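Local coordinates for protein transcriptional regulator, MarR/EmrR family (Clostridium acetobutylicum, PDB 3JW4) that probably binds DNA as a dimeric winged-helix regulator of transcription of the MarR family, at residues I140-K143 and V144-M148; I19-I22 and G23-K27. All coordinates share one frame; numbering follows the deposited sequence.

Interaction 1: I140-K143 and V144-M148; sequences ILIK and VNRSM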
# COMPACT_ATOMS: atom_id res chain seq x y z
N ILE B 140 0.88 15.36 13.57
CA ILE B 140 0.97 15.71 12.18
C ILE B 140 0.38 14.63 11.27
O ILE B 140 -0.36 14.93 10.34
CB ILE B 140 2.46 16.02 11.81
CG1 ILE B 140 2.93 17.30 12.53
CG2 ILE B 140 2.64 16.16 10.31
CD1 ILE B 140 4.44 17.59 12.40
N LEU B 141 0.71 13.37 11.52
CA LEU B 141 0.21 12.30 10.66
C LEU B 141 -1.33 12.19 10.76
O LEU B 141 -2.00 11.90 9.77
CB LEU B 141 0.87 10.95 10.97
CG LEU B 141 2.36 10.75 10.67
CD1 LEU B 141 2.79 9.39 11.23
CD2 LEU B 141 2.65 10.87 9.23
N ILE B 142 -1.89 12.44 11.93
CA ILE B 142 -3.34 12.46 12.06
C ILE B 142 -3.90 13.56 11.15
O ILE B 142 -4.85 13.32 10.40
CB ILE B 142 -3.77 12.65 13.50
CG1 ILE B 142 -3.45 11.42 14.34
CG2 ILE B 142 -5.30 12.87 13.61
CD1 ILE B 142 -3.61 11.70 15.86
N LYS B 143 -3.28 14.75 11.16
CA LYS B 143 -3.76 15.85 10.35
C LYS B 143 -3.63 15.56 8.86
O LYS B 143 -4.58 15.83 8.10
CB LYS B 143 -3.03 17.16 10.68
CG LYS B 143 -3.36 17.71 12.05
CD LYS B 143 -2.63 19.01 12.30
CE LYS B 143 -2.92 19.54 13.69
NZ LYS B 143 -2.34 20.92 13.85
N VAL B 144 -2.50 14.99 8.45
CA VAL B 144 -2.27 14.69 7.04
C VAL B 144 -3.31 13.67 6.56
O VAL B 144 -3.93 13.84 5.52
CB VAL B 144 -0.87 14.12 6.79
CG1 VAL B 144 -0.78 13.54 5.37
CG2 VAL B 144 0.20 15.16 7.10
N ASN B 145 -3.47 12.60 7.31
CA ASN B 145 -4.41 11.54 6.96
C ASN B 145 -5.85 12.09 6.89
O ASN B 145 -6.58 11.76 5.96
CB ASN B 145 -4.29 10.39 7.94
CG ASN B 145 -5.16 9.21 7.56
OD1 ASN B 145 -5.06 8.68 6.44
ND2 ASN B 145 -6.04 8.80 8.48
N ARG B 146 -6.24 12.96 7.82
CA ARG B 146 -7.58 13.58 7.79
C ARG B 146 -7.79 14.40 6.54
O ARG B 146 -8.88 14.43 5.99
CB ARG B 146 -7.78 14.55 8.96
CG ARG B 146 -7.99 13.93 10.31
CD ARG B 146 -9.01 14.78 11.13
NE ARG B 146 -8.72 14.82 12.57
CZ ARG B 146 -8.73 13.77 13.39
NH1 ARG B 146 -8.46 13.95 14.68
NH2 ARG B 146 -9.00 12.53 12.95
N SER B 147 -6.75 15.10 6.11
CA SER B 147 -6.86 16.12 5.05
C SER B 147 -6.94 15.51 3.65
O SER B 147 -7.11 16.24 2.68
CB SER B 147 -5.64 17.04 5.09
OG SER B 147 -4.48 16.34 4.62
N MSE B 148 -6.78 14.20 3.53
CA MSE B 148 -6.88 13.57 2.22
C MSE B 148 -7.75 12.33 2.28
O MSE B 148 -8.20 11.87 1.24
CB MSE B 148 -5.49 13.24 1.64
CG MSE B 148 -4.57 12.49 2.59
SE MSE B 148 -2.68 12.42 2.02
CE MSE B 148 -2.55 14.16 1.15
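Ile-140 to Val-144, Leu-141 to Asn-145, Ile-142 to Arg-146 and Lys-143 to Ser-147 are joined by consecutive i to i+4 backbone hydrogen bonds, the last of them the most bent, with an N-H...O angle of 137°. They form the last turns of the C-terminal helix 131-146, which in MarR proteins belongs to the dimerisation region. One flank carries Ile-142 and Arg-146, whose side chains run side by side. The arginine chain bends at chi2 and chi3, and this brings its guanidinium back over the isoleucine: Ile-142 CG2 lies 3.4 Å above the guanidinium plane, displaced from the centre of the group, and 3.5 Å from Arg-146 NH1. Another flank is apolar, Ile-140 CG2 meeting Val-144 CG2 at 4.2 Å, and there Val-144 also packs on Ile-22 of the second subunit. A charged group reaches across the same interface: Lys-143 forms a salt bridge with Glu-133 of the second subunit. Near the C-terminus, the Ser-147 hydroxyl turns back between its own N and carbonyl carbon (chi1 71°), and Ser-147 OG donates a 2.7 Å hydrogen bond to Val-144 O.

Interaction 2: I19-I22 and G23-K27; sequences IRSI and GMKLK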
# COMPACT_ATOMS: atom_id res chain seq x y z
N ILE B 19 7.31 8.58 3.01
CA ILE B 19 6.14 7.88 3.46
C ILE B 19 6.07 6.48 2.82
O ILE B 19 5.83 5.48 3.52
CB ILE B 19 4.84 8.68 3.21
CG1 ILE B 19 4.78 9.88 4.16
CG2 ILE B 19 3.61 7.79 3.45
CD1 ILE B 19 3.86 11.07 3.68
N ARG B 20 6.33 6.37 1.52
CA ARG B 20 6.26 5.04 0.85
C ARG B 20 7.43 4.14 1.23
O ARG B 20 7.29 2.94 1.34
CB ARG B 20 6.29 5.19 -0.67
CG ARG B 20 5.13 5.98 -1.24
CD ARG B 20 5.40 6.31 -2.71
NE ARG B 20 4.48 5.62 -3.61
CZ ARG B 20 3.66 6.23 -4.48
NH1 ARG B 20 3.63 7.57 -4.59
NH2 ARG B 20 2.88 5.49 -5.26
N SER B 21 8.62 4.73 1.37
CA SER B 21 9.82 4.01 1.77
C SER B 21 9.66 3.41 3.16
O SER B 21 9.91 2.21 3.36
CB SER B 21 11.00 4.96 1.77
OG SER B 21 12.18 4.32 2.12
N ILE B 22 9.20 4.23 4.10
CA ILE B 22 8.90 3.76 5.45
C ILE B 22 7.80 2.68 5.42
O ILE B 22 7.98 1.56 5.96
CB ILE B 22 8.52 4.92 6.38
CG1 ILE B 22 9.74 5.82 6.66
CG2 ILE B 22 8.04 4.42 7.71
CD1 ILE B 22 9.34 7.22 7.14
N GLY B 23 6.69 2.97 4.75
CA GLY B 23 5.63 1.95 4.52
C GLY B 23 6.09 0.60 4.00
O GLY B 23 5.67 -0.47 4.49
N MSE B 24 6.90 0.66 2.94
CA MSE B 24 7.38 -0.55 2.29
C MSE B 24 8.35 -1.29 3.24
O MSE B 24 8.34 -2.53 3.29
CB MSE B 24 8.00 -0.25 0.90
CG MSE B 24 6.96 0.12 -0.22
SE MSE B 24 7.65 0.37 -2.09
CE MSE B 24 6.11 1.32 -2.86
N LYS B 25 9.16 -0.54 3.99
CA LYS B 25 10.07 -1.16 4.97
C LYS B 25 9.30 -1.85 6.11
O LYS B 25 9.68 -2.94 6.57
CB LYS B 25 11.05 -0.14 5.56
CG LYS B 25 12.18 0.25 4.63
CD LYS B 25 13.01 1.41 5.19
CE LYS B 25 14.05 1.86 4.18
NZ LYS B 25 14.88 2.97 4.66
N LEU B 26 8.24 -1.21 6.60
CA LEU B 26 7.42 -1.81 7.66
C LEU B 26 6.75 -3.10 7.15
O LEU B 26 6.80 -4.14 7.80
CB LEU B 26 6.34 -0.86 8.15
CG LEU B 26 6.80 0.45 8.80
CD1 LEU B 26 5.63 1.33 9.10
CD2 LEU B 26 7.62 0.20 10.05
N LYS B 27 6.14 -3.00 5.97
CA LYS B 27 5.45 -4.11 5.38
C LYS B 27 6.37 -5.28 5.07
O LYS B 27 5.95 -6.42 5.19
CB LYS B 27 4.72 -3.70 4.10
CG LYS B 27 3.66 -4.72 3.67
CD LYS B 27 3.32 -4.62 2.18
CE LYS B 27 2.15 -5.57 1.82
NZ LYS B 27 2.35 -6.19 0.48
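Ile-22 lies alongside Leu-26 in the middle of helix 14-35, both side chains heading the same way. With CG1 of Ile-22 beside the backbone N (chi1 -69°), the CG2 branch lies opposite that N and meets the leucine, Ile-22 CG2 and Leu-26 CD1 being 4.2 Å apart. Leu-26 CG also lies 3.3 Å from Ile-22 O, the oxygen that accepts the Leu-26 N-H in a 2.9 Å bond. Leu-26 touches Val-121, Ser-124 and Ile-125 of helix 105-126 in its own chain, and it also packs on Met-148 of the second subunit.

Gly-23, which follows Ile-22, brings only backbone to the helix surface. Gly-23 N donates to Ile-19 O at 2.9 Å, and Gly-23 O accepts from Lys-27 N one turn later.

Ser-21 and Lys-25 form the polar flank. The extended lysine chain passes over the serine carbonyl, with Lys-25 CG 3.3 Å from Ser-21 O, and continues until Lys-25 CE is 3.7 Å from Ser-21 OG. The two polar ends converge on Asn-145 OD1 of the second subunit, to which both are hydrogen-bonded, and Lys-25 NZ also makes a salt bridge with the terminal carboxylate of Met-148 there. Such a helix, apolar on one flank and polar on the next, with both meeting a partner chain, is consistent with the N-terminal dimerisation helix of the MarR fold.

Interactions 1 and 2 come from opposite ends of the sequence, helix 14-35 and helix 131-146, yet both serve the same dimer interface. Within one chain their centres are 17 Å apart and their nearest atoms about 6 Å apart, so they do not touch. The link runs between chains: residues 19-27 of one subunit meet residues 140-148 of the other, with packing of Ile-19 on Leu-141 beside the polar cluster. Because the second subunit is another copy of the same protein, each chain contributes both surfaces. The pairing thus ties together the terminal helices that, in MarR proteins generally, hold two DNA-binding winged-helix domains in one dimer.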